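PDB 2OXB: beta-fructofuranosidase, insoluble isoenzyme CWINV1 from Arabidopsis thaliana, which hydrolyses terminal non-reducing beta-D-fructofuranoside residues of sucrose and 1-kestose and, less readily, of neokestose and levan, in the plant cell wall. Local coordinates for residues A[19-24]-A[77-82]; A[93-98]-A[144-149]; A[356-361]-A[508-513]; A[409-414]-A[475-480]. The protein carries 1 engineered substitution. All coordinates share one frame; numbering follows the deposited sequence.

Contact 1: residues A[19-24]-A[77-82]; sequences DPNGPM and CWSGSA. With FRU (beta-D-fructofuranose), chain B.
Asp19 and Ser79 meet because each turns its side chain beside its own backbone N, anti to the carbonyl carbon (chi1 -75° for Asp19), bringing carboxylate and hydroxyl together at the sugar. The Asp-Pro-Asn-Gly run 19-22 belongs to the WMNDPNG motif of family 32; it and 77-82 are roughly parallel innermost strands of successive blades, next to the axis of the five-bladed beta-propeller. Ser79 OG donates to Asp19 OD2 (2.9 Å), although the place of OD2 is somewhat doubtful. Asp19, an active-site residue, also sets OD1 beside C1 of the fructose. Asn21 lays ND2 against Ser79 CA at 3.3 Å, while its OD1 takes a hydrogen bond from Gln35, whose OE1 is hydrogen-bonded to the fructose. Gly22 suits its place because its phi is positive. Trp78 presents an indole face to the sugar, with FRU O6 3.2 Å above the plane and displaced toward the rim; an alanine here would probably strip the hydroxymethyl group of its flat wall and give the fructose freedom to shift. At the far end Met24, bent at chi2 and chi3, brings its CE methyl to 3.6 Å from Ala82 CB.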
# COMPACT_ATOMS: atom_id res chain seq x y z
N ASP A 19 9.96 4.18 -4.68
CA ASP A 19 9.61 4.19 -3.27
C ASP A 19 9.13 5.55 -2.73
O ASP A 19 9.51 6.61 -3.23
CB ASP A 19 10.82 3.76 -2.42
CG ASP A 19 11.07 2.27 -2.47
OD1 ASP A 19 10.90 1.66 -3.55
OD2 ASP A 19 11.47 1.72 -1.42
N PRO A 20 8.26 5.51 -1.71
CA PRO A 20 7.69 6.68 -1.03
C PRO A 20 8.70 6.95 0.10
O PRO A 20 9.03 6.04 0.86
CB PRO A 20 6.36 6.17 -0.48
CG PRO A 20 6.09 4.89 -1.26
CD PRO A 20 7.46 4.31 -1.40
N ASN A 21 9.18 8.19 0.20
CA ASN A 21 10.17 8.51 1.23
C ASN A 21 9.75 9.62 2.20
O ASN A 21 9.06 10.57 1.82
CB ASN A 21 11.50 8.88 0.57
CG ASN A 21 12.06 7.76 -0.31
OD1 ASN A 21 12.82 8.01 -1.24
ND2 ASN A 21 11.70 6.52 -0.00
N GLY A 22 10.17 9.47 3.45
CA GLY A 22 9.91 10.45 4.51
C GLY A 22 8.56 11.15 4.61
O GLY A 22 8.50 12.38 4.59
N PRO A 23 7.47 10.39 4.74
CA PRO A 23 6.14 11.00 4.85
C PRO A 23 5.88 11.51 6.26
O PRO A 23 6.03 10.77 7.24
CB PRO A 23 5.23 9.84 4.47
CG PRO A 23 5.91 8.69 5.12
CD PRO A 23 7.37 8.92 4.77
N MET A 24 5.51 12.78 6.38
CA MET A 24 5.20 13.32 7.70
C MET A 24 4.43 14.63 7.60
O MET A 24 4.02 15.06 6.52
CB MET A 24 6.46 13.54 8.53
CG MET A 24 7.23 14.80 8.19
SD MET A 24 7.81 14.69 6.54
CE MET A 24 9.49 15.29 6.73
N CYS A 77 20.72 8.05 -3.93
CA CYS A 77 20.00 8.48 -2.75
C CYS A 77 18.79 7.60 -2.60
O CYS A 77 17.70 7.91 -3.10
CB CYS A 77 19.57 9.94 -2.87
SG CYS A 77 20.78 11.10 -2.28
N TRP A 78 19.00 6.48 -1.91
CA TRP A 78 17.98 5.48 -1.67
C TRP A 78 16.93 5.87 -0.62
O TRP A 78 17.06 6.88 0.08
CB TRP A 78 18.66 4.14 -1.31
CG TRP A 78 19.34 3.49 -2.50
CD1 TRP A 78 19.71 4.09 -3.68
CD2 TRP A 78 19.71 2.10 -2.63
NE1 TRP A 78 20.26 3.16 -4.53
CE2 TRP A 78 20.28 1.94 -3.92
CE3 TRP A 78 19.60 0.99 -1.80
CZ2 TRP A 78 20.74 0.71 -4.38
CZ3 TRP A 78 20.06 -0.24 -2.26
CH2 TRP A 78 20.62 -0.37 -3.54
N SER A 79 15.87 5.07 -0.55
CA SER A 79 14.74 5.25 0.36
C SER A 79 15.16 5.56 1.80
O SER A 79 16.22 5.14 2.26
CB SER A 79 13.87 4.00 0.36
OG SER A 79 13.78 3.48 -0.95
N GLY A 80 14.31 6.31 2.49
CA GLY A 80 14.58 6.68 3.87
C GLY A 80 13.27 6.98 4.57
O GLY A 80 12.20 6.62 4.07
N SER A 81 13.35 7.67 5.71
CA SER A 81 12.18 8.02 6.49
C SER A 81 12.46 9.24 7.36
O SER A 81 13.62 9.66 7.52
CB SER A 81 11.78 6.85 7.40
OG SER A 81 11.09 5.83 6.66
N ALA A 82 11.40 9.82 7.90
CA ALA A 82 11.53 11.01 8.75
C ALA A 82 10.93 10.79 10.13
O ALA A 82 9.79 10.34 10.26
CB ALA A 82 10.88 12.22 8.07
C1 FRU B . 12.36 -0.99 -3.39
C2 FRU B . 13.85 -0.68 -3.54
C3 FRU B . 14.48 -0.31 -2.18
C4 FRU B . 15.56 0.67 -2.55
C5 FRU B . 14.95 1.35 -3.78
C6 FRU B . 15.94 1.60 -4.90
O1 FRU B . 12.14 -2.15 -2.61
O2 FRU B . 14.71 -1.67 -4.20
O3 FRU B . 15.04 -1.42 -1.49
O4 FRU B . 15.80 1.62 -1.50
O5 FRU B . 13.94 0.50 -4.30
O6 FRU B . 16.82 2.63 -4.49

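Contact 2: residues A[93-98]-A[144-149]; sequences LYTGID and RDPTTA. With FRU (beta-D-fructofuranose), chain B.
Thr95 OG1 is gripped by two groups: it accepts the backbone N-H of Asp145 (OG1 to N 2.9 Å, N-H...O angle 147°) and is hydrogen-bonded to Gln105 OE1. A small branched alcohol fits well here, because one rotamer employs both branches. With OG1 beside the backbone N and CG2 anti to it (chi1 -49°), the hydroxyl meets the amide while the CG2 methyl packs on Arg144 CB. Arg144, Asp145 and Pro146 form the RDP motif of family 32, carried by a loop that runs nearly antiparallel to strand 93-97 of the propeller. Pro146, which has no N-H to satisfy, sets its ring against the strand, with CG 4.0 Å from Leu93 CB and CD beside Thr95 OG1. Arg144 bends at chi2 and chi3, which leads its guanidinium away from Thr95 toward Trp78 and the glucose of the bound sucrose. A valine in place of Thr95 would probably leave the amide of Asp145 and the side chain of Gln105 without their shared mate, and so loosen the loop that presents the carboxylate. That carboxylate takes two sugar hydroxyls with separate oxygens: FRU O4 donates to Asp145 OD1 and FRU O3 to Asp145 OD2, each at 2.9 Å. OD2 also accepts the backbone N-H of Cys200, which helps fix its rotation. Thr95 is thus a second-shell residue that positions a first-shell one, and the paired grip on O3 and O4 is consistent with the transition-state stabilising role given to this aspartate in family 32.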
# COMPACT_ATOMS: atom_id res chain seq x y z
N LEU A 93 16.45 9.82 7.74
CA LEU A 93 17.42 8.73 7.75
C LEU A 93 17.31 8.06 6.38
O LEU A 93 16.33 7.37 6.10
CB LEU A 93 17.10 7.75 8.88
CG LEU A 93 17.57 8.14 10.29
CD1 LEU A 93 16.97 9.47 10.69
CD2 LEU A 93 17.19 7.06 11.30
N TYR A 94 18.30 8.28 5.52
CA TYR A 94 18.26 7.66 4.20
C TYR A 94 19.56 6.93 3.88
O TYR A 94 20.63 7.27 4.39
CB TYR A 94 17.99 8.72 3.12
CG TYR A 94 19.21 9.49 2.70
CD1 TYR A 94 19.97 9.10 1.61
CD2 TYR A 94 19.61 10.61 3.41
CE1 TYR A 94 21.10 9.81 1.23
CE2 TYR A 94 20.74 11.32 3.04
CZ TYR A 94 21.48 10.92 1.95
OH TYR A 94 22.60 11.64 1.59
N THR A 95 19.43 5.92 3.02
CA THR A 95 20.54 5.08 2.57
C THR A 95 21.22 5.65 1.33
O THR A 95 20.62 5.72 0.26
CB THR A 95 20.05 3.64 2.19
OG1 THR A 95 19.21 3.11 3.23
CG2 THR A 95 21.24 2.70 1.97
N GLY A 96 22.48 6.05 1.48
CA GLY A 96 23.22 6.56 0.34
C GLY A 96 24.24 5.53 -0.11
O GLY A 96 24.56 4.59 0.62
N ILE A 97 24.76 5.68 -1.32
CA ILE A 97 25.75 4.74 -1.82
C ILE A 97 27.06 5.51 -1.95
O ILE A 97 27.15 6.43 -2.77
CB ILE A 97 25.35 4.17 -3.21
CG1 ILE A 97 23.83 3.97 -3.28
CG2 ILE A 97 26.07 2.84 -3.46
CD1 ILE A 97 23.27 3.04 -2.21
N ASP A 98 28.07 5.14 -1.16
CA ASP A 98 29.36 5.82 -1.20
C ASP A 98 30.21 5.45 -2.43
O ASP A 98 29.84 4.55 -3.20
CB ASP A 98 30.15 5.55 0.09
CG ASP A 98 30.35 4.07 0.36
OD1 ASP A 98 30.54 3.29 -0.59
OD2 ASP A 98 30.32 3.70 1.56
N ARG A 144 20.00 -1.41 3.65
CA ARG A 144 19.33 -0.16 3.36
C ARG A 144 17.90 -0.10 3.88
O ARG A 144 17.40 -1.04 4.49
CB ARG A 144 19.34 0.10 1.84
CG ARG A 144 18.07 -0.31 1.09
CD ARG A 144 17.99 -1.79 0.74
NE ARG A 144 18.88 -2.16 -0.36
CZ ARG A 144 18.98 -3.38 -0.85
NH1 ARG A 144 18.25 -4.35 -0.34
NH2 ARG A 144 19.81 -3.64 -1.84
N ASP A 145 17.27 1.05 3.63
CA ASP A 145 15.89 1.30 4.00
C ASP A 145 15.61 1.43 5.48
O ASP A 145 14.87 0.64 6.05
CB ASP A 145 15.01 0.23 3.39
CG ASP A 145 15.18 0.15 1.90
OD1 ASP A 145 15.67 1.14 1.33
OD2 ASP A 145 14.81 -0.88 1.31
N PRO A 146 16.22 2.44 6.12
CA PRO A 146 16.02 2.67 7.55
C PRO A 146 14.64 3.24 7.82
O PRO A 146 14.14 4.11 7.10
CB PRO A 146 17.13 3.66 7.89
CG PRO A 146 17.27 4.45 6.63
CD PRO A 146 17.20 3.38 5.55
N THR A 147 14.02 2.71 8.86
CA THR A 147 12.69 3.11 9.30
C THR A 147 12.75 4.38 10.13
O THR A 147 13.81 4.97 10.35
CB THR A 147 12.09 2.05 10.22
OG1 THR A 147 12.80 2.07 11.47
CG2 THR A 147 12.20 0.69 9.61
N THR A 148 11.58 4.79 10.60
CA THR A 148 11.48 5.94 11.46
C THR A 148 12.07 5.45 12.78
O THR A 148 12.09 4.25 13.07
CB THR A 148 10.00 6.33 11.69
OG1 THR A 148 9.43 6.81 10.46
CG2 THR A 148 9.87 7.40 12.76
N ALA A 149 12.54 6.40 13.59
CA ALA A 149 13.16 6.07 14.86
C ALA A 149 12.25 6.34 16.06
O ALA A 149 11.57 7.36 16.13
CB ALA A 149 14.47 6.85 15.00
C1 FRU B . 12.36 -0.99 -3.39
C2 FRU B . 13.85 -0.68 -3.54
C3 FRU B . 14.48 -0.31 -2.18
C4 FRU B . 15.56 0.67 -2.55
C5 FRU B . 14.95 1.35 -3.78
C6 FRU B . 15.94 1.60 -4.90
O1 FRU B . 12.14 -2.15 -2.61
O2 FRU B . 14.71 -1.67 -4.20
O3 FRU B . 15.04 -1.42 -1.49
O4 FRU B . 15.80 1.62 -1.50
O5 FRU B . 13.94 0.50 -4.30
O6 FRU B . 16.82 2.63 -4.49

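Contact 3: residues A[356-361]-A[508-513]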
# COMPACT_ATOMS: atom_id res chain seq x y z
N ARG A 356 -26.49 -8.21 -15.48
CA ARG A 356 -25.64 -7.04 -15.23
C ARG A 356 -26.39 -5.76 -15.60
O ARG A 356 -26.96 -5.65 -16.68
CB ARG A 356 -24.34 -7.12 -16.03
CG ARG A 356 -24.54 -7.27 -17.52
CD ARG A 356 -23.23 -7.26 -18.30
NE ARG A 356 -23.46 -7.42 -19.74
CZ ARG A 356 -24.15 -6.56 -20.50
NH1 ARG A 356 -24.68 -5.47 -19.96
NH2 ARG A 356 -24.31 -6.79 -21.79
N LEU A 357 -26.39 -4.80 -14.68
CA LEU A 357 -27.07 -3.55 -14.96
C LEU A 357 -26.00 -2.47 -15.04
O LEU A 357 -25.12 -2.36 -14.18
CB LEU A 357 -28.10 -3.24 -13.87
CG LEU A 357 -27.62 -2.79 -12.49
CD1 LEU A 357 -27.37 -1.29 -12.52
CD2 LEU A 357 -28.69 -3.12 -11.46
N GLU A 358 -26.06 -1.68 -16.09
CA GLU A 358 -25.07 -0.64 -16.25
C GLU A 358 -25.32 0.58 -15.36
O GLU A 358 -26.45 0.86 -14.96
CB GLU A 358 -25.00 -0.23 -17.72
CG GLU A 358 -24.14 0.95 -18.00
CD GLU A 358 -23.79 1.06 -19.47
OE1 GLU A 358 -24.55 0.50 -20.30
OE2 GLU A 358 -22.75 1.69 -19.79
N VAL A 359 -24.23 1.26 -15.02
CA VAL A 359 -24.26 2.47 -14.20
C VAL A 359 -23.95 3.56 -15.22
O VAL A 359 -22.80 3.71 -15.63
CB VAL A 359 -23.16 2.46 -13.12
CG1 VAL A 359 -23.39 3.58 -12.12
CG2 VAL A 359 -23.13 1.12 -12.41
N TYR A 360 -24.98 4.33 -15.60
CA TYR A 360 -24.87 5.39 -16.62
C TYR A 360 -24.12 6.72 -16.36
O TYR A 360 -22.90 6.80 -16.56
CB TYR A 360 -26.27 5.71 -17.17
CG TYR A 360 -26.91 4.60 -18.01
CD1 TYR A 360 -28.05 3.93 -17.57
CD2 TYR A 360 -26.39 4.25 -19.27
CE1 TYR A 360 -28.66 2.95 -18.35
CE2 TYR A 360 -27.00 3.26 -20.06
CZ TYR A 360 -28.13 2.62 -19.59
OH TYR A 360 -28.77 1.65 -20.36
N GLY A 361 -24.87 7.75 -15.96
CA GLY A 361 -24.30 9.08 -15.73
C GLY A 361 -23.13 9.26 -14.77
O GLY A 361 -23.29 9.84 -13.69
N SER A 508 -15.16 7.33 -23.30
CA SER A 508 -15.60 6.05 -23.84
C SER A 508 -15.39 4.95 -22.80
O SER A 508 -14.77 3.93 -23.07
CB SER A 508 -14.84 5.70 -25.14
OG SER A 508 -13.46 5.45 -24.93
N SER A 509 -15.94 5.16 -21.61
CA SER A 509 -15.80 4.19 -20.54
C SER A 509 -17.18 3.79 -20.00
O SER A 509 -18.12 4.58 -20.03
CB SER A 509 -14.95 4.80 -19.43
OG SER A 509 -13.87 5.54 -19.98
N HIS A 510 -17.29 2.56 -19.52
CA HIS A 510 -18.56 2.08 -19.00
C HIS A 510 -18.32 1.31 -17.70
O HIS A 510 -17.24 0.76 -17.47
CB HIS A 510 -19.25 1.17 -20.03
CG HIS A 510 -19.56 1.84 -21.34
ND1 HIS A 510 -18.60 2.44 -22.13
CD2 HIS A 510 -20.73 1.98 -22.01
CE1 HIS A 510 -19.17 2.91 -23.23
NE2 HIS A 510 -20.46 2.64 -23.18
N LEU A 511 -19.33 1.29 -16.85
CA LEU A 511 -19.25 0.60 -15.57
C LEU A 511 -20.27 -0.51 -15.64
O LEU A 511 -21.15 -0.48 -16.50
CB LEU A 511 -19.59 1.57 -14.43
CG LEU A 511 -19.01 1.29 -13.04
CD1 LEU A 511 -17.49 1.14 -13.13
CD2 LEU A 511 -19.39 2.43 -12.11
N PHE A 512 -20.18 -1.49 -14.75
CA PHE A 512 -21.12 -2.60 -14.80
C PHE A 512 -21.22 -3.35 -13.50
O PHE A 512 -20.22 -3.72 -12.90
CB PHE A 512 -20.72 -3.59 -15.90
CG PHE A 512 -21.15 -3.17 -17.28
CD1 PHE A 512 -22.47 -3.37 -17.69
CD2 PHE A 512 -20.24 -2.57 -18.16
CE1 PHE A 512 -22.89 -2.97 -18.96
CE2 PHE A 512 -20.64 -2.16 -19.42
CZ PHE A 512 -21.97 -2.36 -19.83
N ALA A 513 -22.45 -3.60 -13.07
CA ALA A 513 -22.66 -4.36 -11.86
C ALA A 513 -23.15 -5.70 -12.36
O ALA A 513 -24.22 -5.78 -12.95
CB ALA A 513 -23.71 -3.70 -10.99
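In the C-terminal beta-sandwich of this family 32 enzyme, strands 356-359 and 510-513 are antiparallel neighbours, strongly twisted, with 143° between their directions. Leu357 and Ala513 form a hydrogen-bonded pair: Leu357 N donates to Ala513 O at 2.9 Å, in the carbonyl plane, and Ala513 N returns a bond to Leu357 O at 3.1 Å. The same Ala513 O also receives a CA-H...O contact from Arg356. The small CB of Ala513 sits 4.3 Å from Leu357 CG. Farther on, Val359 and Leu511 lie side by side on the same face, with Val359 CB 3.9 Å from Leu511 CD2; branched aliphatics suit this buried side. Charged and aromatic groups gather on the other face. Glu358 has CG anti to its backbone N (chi1 173°), which lays CG over one face of the Phe512 ring, and the extended chain beyond carries the carboxylate on to His510. There OE2 arrives at the edge of the imidazole, near the ring plane, with CD2 the nearest ring atom; a charged histidine might be drawn to it, though Glu358 OE2 and His510 NE2 stay 4.2 Å apart. Arg356 runs out alongside Phe512 with its extended aliphatic chain, and the guanidinium stands almost perpendicular to the phenyl ring, the planes 80° apart. Strand 510-515 has 406-415 as its other neighbour, where Phe512 packs on Met412 and Ala415. The face bearing Leu357, Val359 and Ala513 turns to strands 344-351 and 521-530 of the opposing sheet.

Contact 4: residues A[409-414]-A[475-480]; sequences FGLMVL and LRALID
Gly410 opens the contact by passing its CA over Leu475 CD2 at 4.3 Å; a CB here would lie 3.7 Å from that methyl, so the bare CA makes for easy packing. Leu411 comes next and drives inward, its CG anti to the carbonyl carbon (chi1 -67°) and the chain continuing outstretched through chi2. That carries CD1 to 3.8 Å from Ala477 CB, where a large leucine meets a small alanine and the two sizes complement each other, while its CG also lies near Leu475 CD2. Val413, two residues on and so on the same face, points inward again. Its CG1 methyl meets Ile479 CD1 at 3.4 Å, the two side chains crossing at a slant. At Leu414 the chain turns a corner, with phi and psi both positive, and the side chain slides antiparallel past Ile479, bringing CD1 to 3.5 Å from Ile479 CG2. Ile479 thus spends its two ends on different partners, CD1 on Val413 and CG2 on Leu414, a division of labour that a beta-branched residue allows. The contact is wholly apolar packing between the two sheets of the C-terminal beta-sandwich; the axes of segments 409-413 and 475-480 approach to 8.5 Å, their directions 10° apart. In one sheet, strand 406-415 lies between 423-431 and 510-515; in the other, 473-480 lies between 367-374 and 483-488. Val369 of strand 367-374 also touches Leu411, Ala477 and Ile479, while Arg476, on the outer side of its strand, forms a salt bridge with Asp368 and a cation-pi contact with Trp330.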
# COMPACT_ATOMS: atom_id res chain seq x y z
N PHE A 409 -19.81 -12.47 -8.43
CA PHE A 409 -20.55 -11.21 -8.50
C PHE A 409 -19.85 -10.01 -7.87
O PHE A 409 -19.56 -9.99 -6.68
CB PHE A 409 -21.95 -11.38 -7.89
CG PHE A 409 -21.98 -11.54 -6.38
CD1 PHE A 409 -21.92 -10.44 -5.54
CD2 PHE A 409 -22.15 -12.81 -5.80
CE1 PHE A 409 -22.05 -10.59 -4.15
CE2 PHE A 409 -22.28 -12.95 -4.42
CZ PHE A 409 -22.23 -11.85 -3.59
N GLY A 410 -19.60 -8.99 -8.68
CA GLY A 410 -18.94 -7.79 -8.19
C GLY A 410 -19.07 -6.65 -9.18
O GLY A 410 -20.17 -6.34 -9.64
N LEU A 411 -17.95 -6.03 -9.54
CA LEU A 411 -17.98 -4.91 -10.46
C LEU A 411 -17.16 -5.09 -11.72
O LEU A 411 -16.22 -5.88 -11.76
CB LEU A 411 -17.46 -3.65 -9.76
CG LEU A 411 -18.30 -3.06 -8.63
CD1 LEU A 411 -17.52 -1.94 -7.93
CD2 LEU A 411 -19.61 -2.53 -9.22
N MET A 412 -17.53 -4.35 -12.76
CA MET A 412 -16.79 -4.33 -14.01
C MET A 412 -16.53 -2.85 -14.27
O MET A 412 -17.46 -2.07 -14.52
CB MET A 412 -17.59 -4.93 -15.16
CG MET A 412 -18.07 -6.34 -14.91
SD MET A 412 -18.36 -7.25 -16.44
CE MET A 412 -20.09 -7.07 -16.61
N VAL A 413 -15.26 -2.47 -14.17
CA VAL A 413 -14.85 -1.08 -14.36
C VAL A 413 -14.13 -0.93 -15.68
O VAL A 413 -13.71 -1.93 -16.27
CB VAL A 413 -13.93 -0.60 -13.24
CG1 VAL A 413 -14.67 -0.66 -11.89
CG2 VAL A 413 -12.67 -1.47 -13.20
N LEU A 414 -13.98 0.32 -16.12
CA LEU A 414 -13.33 0.63 -17.38
C LEU A 414 -13.74 -0.41 -18.40
O LEU A 414 -12.95 -0.80 -19.25
CB LEU A 414 -11.79 0.64 -17.26
CG LEU A 414 -11.08 1.82 -16.59
CD1 LEU A 414 -11.25 1.71 -15.10
CD2 LEU A 414 -9.60 1.82 -16.96
N LEU A 475 -18.02 -3.41 -0.98
CA LEU A 475 -16.97 -3.44 -2.00
C LEU A 475 -16.89 -2.05 -2.61
O LEU A 475 -17.84 -1.57 -3.23
CB LEU A 475 -17.30 -4.47 -3.09
CG LEU A 475 -16.35 -4.50 -4.29
CD1 LEU A 475 -14.93 -4.75 -3.84
CD2 LEU A 475 -16.80 -5.56 -5.26
N ARG A 476 -15.76 -1.39 -2.43
CA ARG A 476 -15.59 -0.06 -2.97
C ARG A 476 -14.61 -0.14 -4.11
O ARG A 476 -13.81 -1.06 -4.17
CB ARG A 476 -15.09 0.87 -1.88
CG ARG A 476 -14.93 2.29 -2.33
CD ARG A 476 -14.64 3.16 -1.15
NE ARG A 476 -14.06 4.42 -1.55
CZ ARG A 476 -13.54 5.29 -0.71
NH1 ARG A 476 -13.54 5.04 0.59
NH2 ARG A 476 -13.01 6.41 -1.19
N ALA A 477 -14.67 0.83 -5.01
CA ALA A 477 -13.76 0.83 -6.13
C ALA A 477 -13.35 2.23 -6.54
O ALA A 477 -14.16 3.00 -7.03
CB ALA A 477 -14.41 0.13 -7.30
N LEU A 478 -12.09 2.57 -6.31
CA LEU A 478 -11.59 3.87 -6.73
C LEU A 478 -11.33 3.64 -8.21
O LEU A 478 -10.71 2.63 -8.57
CB LEU A 478 -10.27 4.19 -6.07
CG LEU A 478 -10.21 4.72 -4.64
CD1 LEU A 478 -10.95 6.05 -4.56
CD2 LEU A 478 -10.79 3.70 -3.69
N ILE A 479 -11.79 4.55 -9.06
CA ILE A 479 -11.58 4.39 -10.50
C ILE A 479 -10.76 5.53 -11.11
O ILE A 479 -11.20 6.68 -11.12
CB ILE A 479 -12.92 4.30 -11.26
CG1 ILE A 479 -13.90 3.40 -10.50
CG2 ILE A 479 -12.69 3.76 -12.67
CD1 ILE A 479 -13.36 2.01 -10.19
N ASP A 480 -9.58 5.23 -11.62
CA ASP A 480 -8.78 6.30 -12.21
C ASP A 480 -7.95 5.92 -13.45
O ASP A 480 -6.73 6.07 -13.47
CB ASP A 480 -7.88 6.92 -11.15
CG ASP A 480 -7.51 8.35 -11.48
OD1 ASP A 480 -7.48 8.68 -12.68
OD2 ASP A 480 -7.25 9.14 -10.55

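From the N terminus, contact 1 closes the first loop, joining 19-24 to 77-82 and so linking successive propeller blades. Contact 2 follows in series and closes the loop from strand 93-97, the sheet neighbour of 77-81, to 144-149, tying that blade's sheet to the loop ahead of strand 157-165. The two touch, with Trp78 packed on Arg144, and together they wall the fructose. Much later in the chain, contact 3 closes the long loop from 356-361 to 508-513 within one sheet of the sandwich. Contact 4 is nested inside that loop and ties this sheet to its partner; Phe512 and Met412 connect the two contacts. The pairs lie in different domains, contacts 1 and 4 being about 31 Å apart between centres.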